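Long-range contacts in fiber KNOB domain (PDB 4D63), which forms the trimeric head of a turkey siadenovirus fibre, binds sialic acid and so probably takes part in attaching the virus to host cells: residues A[99-104]-A[170-175]; A[129-134]-A[178-183]. All blocks are in the same frame, centred on the assembly; numbering follows the deposited sequence.

Overall arrangement
Both contacts belong to the all-beta head domain and meet where strand 171-176 of contact 1 lies beside strand 129-137 of contact 2 in one antiparallel sheet. Contact 1 pairs strand 98-101, outermost within the chain, with 171-176, whose other neighbour is 129-137; contact 2 joins the start of 129-137 to the chain that leaves 171-176 and runs into strand 181-185, the other outermost strand. Their centres lie about 16 Å apart, yet they touch directly: Lys175 N is 2.8 Å from Glu134 O, a probable hydrogen bond, and Ile174 packs on Leu133. Only contact 2 meets other subunits, and in it the Phe182 side chain is about 13 Å from a bound N-acetyl-alpha-neuraminic acid.

Contact 1 (A[99-104]-A[170-175]); sequences ELRSAD and NIKMIK
Leu100 and Ile174 form the hydrogen-bonded pair at the heart of this antiparallel junction, where the axes of the short strands 99-101 and 173-175 approach to 4.7 Å, with their directions 163° apart. Leu100 N donates to Ile174 O and Ile174 N to Leu100 O, each over 2.8 Å and nearly straight. Glu99 with Lys175 and Arg101 with Met173 are the flanking non-hydrogen-bonded pairs. Past Arg101 the chain enters a 3-10 turn, and Ser102 fastens it to the corner at Lys172: its N reaches Lys172 O from above the carbonyl plane, while OG donates in plane to a lone pair of Ile171 O at 3.1 Å. Within the turn, Asp104 OD2 accepts the N-H of Arg101 through its anti lone pair, and OD1 is held by Thr59 and Thr61.

Leu100 and Ile174 point to one face of the sheet, the latter packing on Leu133, Tyr114 and Phe105. The other face carries Glu99, Arg101, Met173 and Lys175. Met173 sets out with CG anti to the backbone N (chi1 170°) and bends at its last torsion, bringing CE within 3.8 Å of Glu99 CB and 3.4 Å of Arg101 NE. Lys172 runs alongside Arg101, its CD 3.7 Å from NH2, with the two charged ends apart. Lys175 lies beside Glu99, and NZ meets the anti side of OE2 at 2.9 Å in a salt bridge. Lys172 and Met173 both face Ile136 of strand 129-137, a classic beta bulge where the chain turns its corner.

The chemistry thus divides by face: apolar side chains enter the protein interior, whereas the partly exposed face combines a salt bridge with a methionine methyl and a lysine chain laid against the arginine, guanidinium included.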
ATOM      1  N   GLU A  99       4.425 -17.335  -7.504  1.00 36.95           N
ATOM      2  CA  GLU A  99       3.358 -18.093  -8.120  1.00 40.85           C
ATOM      3  C   GLU A  99       2.751 -19.040  -7.111  1.00 41.11           C
ATOM      4  O   GLU A  99       3.444 -19.875  -6.559  1.00 38.82           O
ATOM      5  CB  GLU A  99       3.906 -18.888  -9.306  1.00 45.78           C
ATOM      6  CG  GLU A  99       4.572 -18.006 -10.351  1.00 47.62           C
ATOM      7  CD  GLU A  99       5.171 -18.795 -11.492  1.00 58.42           C
ATOM      8  OE1 GLU A  99       5.750 -19.866 -11.214  1.00 65.66           O
ATOM      9  OE2 GLU A  99       5.075 -18.337 -12.657  1.00 60.57           O
ATOM     10  N   LEU A 100       1.457 -18.890  -6.865  1.00 38.75           N
ATOM     11  CA  LEU A 100       0.746 -19.742  -5.936  1.00 40.21           C
ATOM     12  C   LEU A 100      -0.381 -20.470  -6.666  1.00 41.11           C
ATOM     13  O   LEU A 100      -1.228 -19.837  -7.310  1.00 40.92           O
ATOM     14  CB  LEU A 100       0.202 -18.893  -4.781  1.00 42.12           C
ATOM     15  CG  LEU A 100       1.292 -18.227  -3.925  1.00 46.23           C
ATOM     16  CD1 LEU A 100       0.676 -17.135  -3.058  1.00 47.36           C
ATOM     17  CD2 LEU A 100       2.032 -19.269  -3.064  1.00 45.75           C
ATOM     18  N   ARG A 101      -0.366 -21.795  -6.594  1.00 43.36           N
ATOM     19  CA  ARG A 101      -1.336 -22.635  -7.307  1.00 45.68           C
ATOM     20  C   ARG A 101      -2.470 -23.011  -6.381  1.00 41.30           C
ATOM     21  O   ARG A 101      -2.361 -22.817  -5.181  1.00 39.06           O
ATOM     22  CB  ARG A 101      -0.650 -23.911  -7.810  1.00 54.30           C
ATOM     23  CG  ARG A 101       0.540 -23.638  -8.722  1.00 64.25           C
ATOM     24  CD  ARG A 101       0.948 -24.824  -9.589  1.00 71.74           C
ATOM     25  NE  ARG A 101       0.926 -24.441 -11.009  1.00 79.32           N
ATOM     26  CZ  ARG A 101      -0.019 -24.792 -11.892  1.00 88.47           C
ATOM     27  NH1 ARG A 101      -1.041 -25.580 -11.559  1.00 95.54           N
ATOM     28  NH2 ARG A 101       0.061 -24.356 -13.137  1.00 94.99           N
ATOM     29  N   SER A 102      -3.527 -23.591  -6.955  1.00 40.27           N
ATOM     30  CA  SER A 102      -4.705 -24.082  -6.245  1.00 43.97           C
ATOM     31  C   SER A 102      -4.346 -24.939  -5.059  1.00 41.88           C
ATOM     32  O   SER A 102      -4.897 -24.771  -3.995  1.00 38.54           O
ATOM     33  CB  SER A 102      -5.569 -24.983  -7.158  1.00 51.42           C
ATOM     34  OG  SER A 102      -5.957 -24.335  -8.354  1.00 55.70           O
ATOM     35  N   ALA A 103      -3.433 -25.875  -5.279  1.00 42.29           N
ATOM     36  CA  ALA A 103      -3.019 -26.839  -4.266  1.00 43.41           C
ATOM     37  C   ALA A 103      -2.330 -26.225  -3.019  1.00 45.07           C
ATOM     38  O   ALA A 103      -2.275 -26.882  -1.964  1.00 47.73           O
ATOM     39  CB  ALA A 103      -2.112 -27.883  -4.913  1.00 45.89           C
ATOM     40  N   ASP A 104      -1.804 -24.994  -3.152  1.00 43.30           N
ATOM     41  CA  ASP A 104      -1.314 -24.188  -2.007  1.00 40.79           C
ATOM     42  C   ASP A 104      -2.445 -23.527  -1.143  1.00 42.45           C
ATOM     43  O   ASP A 104      -2.171 -23.016  -0.046  1.00 38.66           O
ATOM     44  CB  ASP A 104      -0.341 -23.101  -2.501  1.00 41.14           C
ATOM     45  CG  ASP A 104       0.879 -23.669  -3.220  1.00 44.75           C
ATOM     46  OD1 ASP A 104       1.571 -24.469  -2.591  1.00 45.24           O
ATOM     47  OD2 ASP A 104       1.156 -23.316  -4.411  1.00 47.35           O
ATOM     48  N   ASN A 170     -13.113 -20.687 -12.048  1.00 55.90           N
ATOM     49  CA  ASN A 170     -12.234 -21.137 -10.975  1.00 59.25           C
ATOM     50  C   ASN A 170     -10.763 -20.788 -11.257  1.00 60.10           C
ATOM     51  O   ASN A 170     -10.296 -20.869 -12.402  1.00 46.92           O
ATOM     52  CB  ASN A 170     -12.327 -22.655 -10.786  1.00 62.27           C
ATOM     53  CG  ASN A 170     -13.661 -23.104 -10.219  1.00 70.20           C
ATOM     54  OD1 ASN A 170     -14.480 -22.301  -9.756  1.00 63.35           O
ATOM     55  ND2 ASN A 170     -13.882 -24.409 -10.245  1.00 74.38           N
ATOM     56  N   ILE A 171     -10.035 -20.466 -10.191  1.00 60.70           N
ATOM     57  CA  ILE A 171      -8.651 -20.011 -10.281  1.00 59.03           C
ATOM     58  C   ILE A 171      -7.687 -21.196 -10.226  1.00 55.56           C
ATOM     59  O   ILE A 171      -7.777 -22.048  -9.343  1.00 58.16           O
ATOM     60  CB  ILE A 171      -8.382 -18.948  -9.187  1.00 58.94           C
ATOM     61  CG1 ILE A 171      -9.164 -17.682  -9.551  1.00 60.19           C
ATOM     62  CG2 ILE A 171      -6.906 -18.603  -9.050  1.00 55.79           C
ATOM     63  CD1 ILE A 171      -9.232 -16.661  -8.441  1.00 61.65           C
ATOM     64  N   LYS A 172      -6.790 -21.241 -11.212  1.00 50.72           N
ATOM     65  CA  LYS A 172      -5.701 -22.216 -11.291  1.00 51.38           C
ATOM     66  C   LYS A 172      -4.468 -21.677 -10.516  1.00 45.23           C
ATOM     67  O   LYS A 172      -3.691 -22.417  -9.913  1.00 39.44           O
ATOM     68  CB  LYS A 172      -5.343 -22.424 -12.780  1.00 57.67           C
ATOM     69  CG  LYS A 172      -4.389 -23.579 -13.103  1.00 71.02           C
ATOM     70  CD  LYS A 172      -3.303 -23.210 -14.131  1.00 79.53           C
ATOM     71  CE  LYS A 172      -3.851 -22.887 -15.524  1.00 84.60           C
ATOM     72  NZ  LYS A 172      -4.494 -24.066 -16.173  1.00 89.74           N
ATOM     73  N   MET A 173      -4.287 -20.369 -10.539  1.00 38.55           N
ATOM     74  CA  MET A 173      -3.037 -19.824 -10.067  1.00 39.98           C
ATOM     75  C   MET A 173      -3.189 -18.332  -9.820  1.00 34.59           C
ATOM     76  O   MET A 173      -3.910 -17.640 -10.548  1.00 36.92           O
ATOM     77  CB  MET A 173      -1.937 -20.112 -11.104  1.00 41.19           C
ATOM     78  CG  MET A 173      -0.608 -19.410 -10.867  1.00 49.93           C
ATOM     79  SD  MET A 173       0.664 -19.823 -12.086  1.00 51.06           S
ATOM     80  CE  MET A 173       1.578 -21.151 -11.333  1.00 56.17           C
ATOM     81  N   ILE A 174      -2.512 -17.859  -8.788  1.00 29.86           N
ATOM     82  CA  ILE A 174      -2.398 -16.455  -8.501  1.00 33.19           C
ATOM     83  C   ILE A 174      -0.912 -16.139  -8.550  1.00 34.09           C
ATOM     84  O   ILE A 174      -0.113 -16.805  -7.866  1.00 34.89           O
ATOM     85  CB  ILE A 174      -2.982 -16.147  -7.098  1.00 34.26           C
ATOM     86  CG1 ILE A 174      -4.486 -16.462  -7.098  1.00 38.36           C
ATOM     87  CG2 ILE A 174      -2.774 -14.708  -6.709  1.00 33.52           C
ATOM     88  CD1 ILE A 174      -5.165 -16.342  -5.757  1.00 37.85           C
ATOM     89  N   LYS A 175      -0.550 -15.138  -9.346  1.00 32.40           N
ATOM     90  CA  LYS A 175       0.806 -14.580  -9.346  1.00 35.34           C
ATOM     91  C   LYS A 175       0.854 -13.218  -8.644  1.00 35.23           C
ATOM     92  O   LYS A 175       0.112 -12.290  -9.001  1.00 33.50           O
ATOM     93  CB  LYS A 175       1.279 -14.371 -10.768  1.00 40.78           C
ATOM     94  CG  LYS A 175       1.347 -15.620 -11.630  1.00 43.52           C
ATOM     95  CD  LYS A 175       2.007 -15.289 -12.966  1.00 48.34           C
ATOM     96  CE  LYS A 175       2.026 -16.501 -13.888  1.00 55.35           C
ATOM     97  NZ  LYS A 175       3.392 -16.782 -14.391  1.00 59.75           N
TER

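Contact 2 (A[129-134]-A[178-183]); sequences IPVQLE and SVMLFT
Ser178 OG sits between two groups of Gln132, accepting the backbone N-H at 3.1 Å and donating to the side-chain OE1 at 3.3 Å. The second bond lies in the carbonyl plane, on a lone pair of OE1; with the first, it uses the hydroxyl as acceptor and donor at once. Beside it, Val131 CB rests 3.8 Å from Ser178 CB, and Val131 CG1 reaches Met180 CG.

Farther along, Ile129 crosses Phe182 at about a right angle. Its CG1 occupies the position between backbone N and carbonyl carbon (chi1 70°), from which CD1 extends over one face of the ring. This CH-pi contact places CD1 4.0 Å from the ring centroid and 21° off the normal; the same methyl lies 3.8 Å from Met180 CB.

The segments run in nearly opposite directions, but side chains bridge them in place of paired strand backbones. In the all-beta fibre head, this links strand 129-137 to the approach to strand 181-185, an outermost strand of the sheet within the chain.

A second shell surrounds the apolar group: Ile78 and Val149 pack on Phe182, and Phe80 on Met180. The trimer interface is met elsewhere, through Gln132, Val179 and Pro130. Gln132 NE2 bonds to Gln163 OE1 of a second subunit, while Val179 N donates to Thr128 OG1 of that subunit. Pro130 packs against Pro130 of both neighbouring subunits.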
ATOM      1  N   ILE A 129      -1.430  -5.336   3.052  1.00 32.62           N
ATOM      2  CA  ILE A 129      -0.769  -4.636   1.960  1.00 31.15           C
ATOM      3  C   ILE A 129      -1.437  -4.933   0.643  1.00 31.73           C
ATOM      4  O   ILE A 129      -1.802  -6.070   0.371  1.00 29.53           O
ATOM      5  CB  ILE A 129       0.782  -4.886   1.878  1.00 33.12           C
ATOM      6  CG1 ILE A 129       1.129  -6.286   1.451  1.00 33.44           C
ATOM      7  CG2 ILE A 129       1.444  -4.598   3.220  1.00 31.90           C
ATOM      8  CD1 ILE A 129       2.579  -6.393   1.060  1.00 34.24           C
ATOM      9  N   PRO A 130      -1.642  -3.881  -0.186  1.00 33.35           N
ATOM     10  CA  PRO A 130      -2.120  -4.130  -1.528  1.00 30.90           C
ATOM     11  C   PRO A 130      -0.982  -4.507  -2.484  1.00 30.71           C
ATOM     12  O   PRO A 130       0.139  -4.017  -2.342  1.00 31.91           O
ATOM     13  CB  PRO A 130      -2.767  -2.805  -1.933  1.00 32.60           C
ATOM     14  CG  PRO A 130      -2.650  -1.891  -0.747  1.00 32.29           C
ATOM     15  CD  PRO A 130      -1.585  -2.439   0.123  1.00 31.79           C
ATOM     16  N   VAL A 131      -1.293  -5.340  -3.459  1.00 28.37           N
ATOM     17  CA  VAL A 131      -0.292  -5.882  -4.371  1.00 29.53           C
ATOM     18  C   VAL A 131      -0.888  -5.992  -5.777  1.00 30.82           C
ATOM     19  O   VAL A 131      -2.097  -5.836  -5.943  1.00 30.85           O
ATOM     20  CB  VAL A 131       0.216  -7.278  -3.913  1.00 28.08           C
ATOM     21  CG1 VAL A 131       0.772  -7.197  -2.515  1.00 28.92           C
ATOM     22  CG2 VAL A 131      -0.885  -8.314  -3.983  1.00 29.24           C
ATOM     23  N   GLN A 132      -0.027  -6.243  -6.765  1.00 32.13           N
ATOM     24  CA  GLN A 132      -0.442  -6.502  -8.142  1.00 35.31           C
ATOM     25  C   GLN A 132      -0.562  -7.973  -8.223  1.00 33.61           C
ATOM     26  O   GLN A 132       0.376  -8.671  -7.909  1.00 35.54           O
ATOM     27  CB  GLN A 132       0.606  -6.110  -9.177  1.00 37.70           C
ATOM     28  CG  GLN A 132       1.037  -4.690  -9.134  1.00 40.34           C
ATOM     29  CD  GLN A 132       2.356  -4.454  -9.848  1.00 43.26           C
ATOM     30  OE1 GLN A 132       3.455  -4.586  -9.271  1.00 38.98           O
ATOM     31  NE2 GLN A 132       2.251  -4.053 -11.107  1.00 47.15           N
ATOM     32  N   LEU A 133      -1.729  -8.442  -8.624  1.00 33.30           N
ATOM     33  CA  LEU A 133      -1.974  -9.852  -8.840  1.00 35.36           C
ATOM     34  C   LEU A 133      -2.271 -10.113 -10.280  1.00 33.50           C
ATOM     35  O   LEU A 133      -2.834  -9.280 -10.951  1.00 32.97           O
ATOM     36  CB  LEU A 133      -3.229 -10.290  -8.131  1.00 35.88           C
ATOM     37  CG  LEU A 133      -3.150 -10.358  -6.637  1.00 38.33           C
ATOM     38  CD1 LEU A 133      -4.479 -10.956  -6.207  1.00 35.99           C
ATOM     39  CD2 LEU A 133      -1.931 -11.187  -6.221  1.00 38.38           C
ATOM     40  N   GLU A 134      -1.946 -11.309 -10.719  1.00 34.41           N
ATOM     41  CA  GLU A 134      -2.509 -11.818 -11.926  1.00 38.43           C
ATOM     42  C   GLU A 134      -3.130 -13.132 -11.525  1.00 36.55           C
ATOM     43  O   GLU A 134      -2.481 -13.973 -10.921  1.00 37.29           O
ATOM     44  CB  GLU A 134      -1.444 -11.992 -13.007  1.00 40.52           C
ATOM     45  CG  GLU A 134      -2.044 -12.400 -14.331  1.00 42.62           C
ATOM     46  CD  GLU A 134      -1.052 -12.422 -15.468  1.00 49.27           C
ATOM     47  OE1 GLU A 134       0.172 -12.276 -15.231  1.00 56.71           O
ATOM     48  OE2 GLU A 134      -1.519 -12.590 -16.609  1.00 50.22           O
ATOM     49  N   SER A 178       4.140  -7.947  -7.378  1.00 35.23           N
ATOM     50  CA  SER A 178       4.646  -6.878  -6.537  1.00 34.73           C
ATOM     51  C   SER A 178       5.729  -7.384  -5.594  1.00 32.18           C
ATOM     52  O   SER A 178       5.652  -8.511  -5.137  1.00 29.84           O
ATOM     53  CB  SER A 178       3.508  -6.418  -5.599  1.00 37.20           C
ATOM     54  OG  SER A 178       2.827  -5.323  -6.129  1.00 41.80           O
ATOM     55  N   VAL A 179       6.664  -6.507  -5.227  1.00 31.85           N
ATOM     56  CA  VAL A 179       7.599  -6.772  -4.140  1.00 30.17           C
ATOM     57  C   VAL A 179       6.932  -6.413  -2.803  1.00 28.14           C
ATOM     58  O   VAL A 179       6.610  -5.233  -2.535  1.00 29.94           O
ATOM     59  CB  VAL A 179       8.910  -5.961  -4.293  1.00 30.31           C
ATOM     60  CG1 VAL A 179       9.879  -6.318  -3.164  1.00 30.42           C
ATOM     61  CG2 VAL A 179       9.541  -6.243  -5.636  1.00 29.54           C
ATOM     62  N   MET A 180       6.713  -7.432  -1.988  1.00 26.52           N
ATOM     63  CA  MET A 180       5.959  -7.321  -0.745  1.00 28.81           C
ATOM     64  C   MET A 180       6.881  -7.061   0.422  1.00 30.22           C
ATOM     65  O   MET A 180       7.796  -7.825   0.661  1.00 30.86           O
ATOM     66  CB  MET A 180       5.213  -8.625  -0.443  1.00 28.71           C
ATOM     67  CG  MET A 180       4.097  -8.916  -1.457  1.00 30.32           C
ATOM     68  SD  MET A 180       2.968 -10.224  -0.938  1.00 29.24           S
ATOM     69  CE  MET A 180       4.136 -11.566  -0.722  1.00 28.60           C
ATOM     70  N   LEU A 181       6.584  -6.026   1.189  1.00 31.70           N
ATOM     71  CA  LEU A 181       7.228  -5.825   2.482  1.00 32.66           C
ATOM     72  C   LEU A 181       6.164  -5.445   3.522  1.00 32.58           C
ATOM     73  O   LEU A 181       5.334  -4.582   3.283  1.00 34.11           O
ATOM     74  CB  LEU A 181       8.317  -4.743   2.390  1.00 31.13           C
ATOM     75  CG  LEU A 181       8.972  -4.339   3.728  1.00 30.83           C
ATOM     76  CD1 LEU A 181      10.419  -3.942   3.466  1.00 32.00           C
ATOM     77  CD2 LEU A 181       8.205  -3.208   4.422  1.00 33.36           C
ATOM     78  N   PHE A 182       6.203  -6.121   4.662  1.00 30.63           N
ATOM     79  CA  PHE A 182       5.293  -5.881   5.737  1.00 30.94           C
ATOM     80  C   PHE A 182       6.051  -5.251   6.875  1.00 29.78           C
ATOM     81  O   PHE A 182       7.072  -5.800   7.314  1.00 31.59           O
ATOM     82  CB  PHE A 182       4.684  -7.209   6.237  1.00 31.37           C
ATOM     83  CG  PHE A 182       3.916  -7.976   5.187  1.00 34.72           C
ATOM     84  CD1 PHE A 182       4.567  -8.803   4.296  1.00 33.19           C
ATOM     85  CD2 PHE A 182       2.528  -7.859   5.094  1.00 34.06           C
ATOM     86  CE1 PHE A 182       3.846  -9.502   3.347  1.00 31.96           C
ATOM     87  CE2 PHE A 182       1.827  -8.552   4.157  1.00 32.59           C
ATOM     88  CZ  PHE A 182       2.484  -9.366   3.276  1.00 32.20           C
ATOM     89  N   THR A 183       5.537  -4.141   7.378  1.00 28.74           N
ATOM     90  CA  THR A 183       5.959  -3.603   8.664  1.00 32.53           C
ATOM     91  C   THR A 183       4.932  -4.074   9.725  1.00 36.50           C
ATOM     92  O   THR A 183       3.747  -3.814   9.583  1.00 33.64           O
ATOM     93  CB  THR A 183       6.030  -2.075   8.655  1.00 33.93           C
ATOM     94  OG1 THR A 183       6.988  -1.632   7.672  1.00 30.83           O
ATOM     95  CG2 THR A 183       6.414  -1.562  10.071  1.00 33.96           C
TER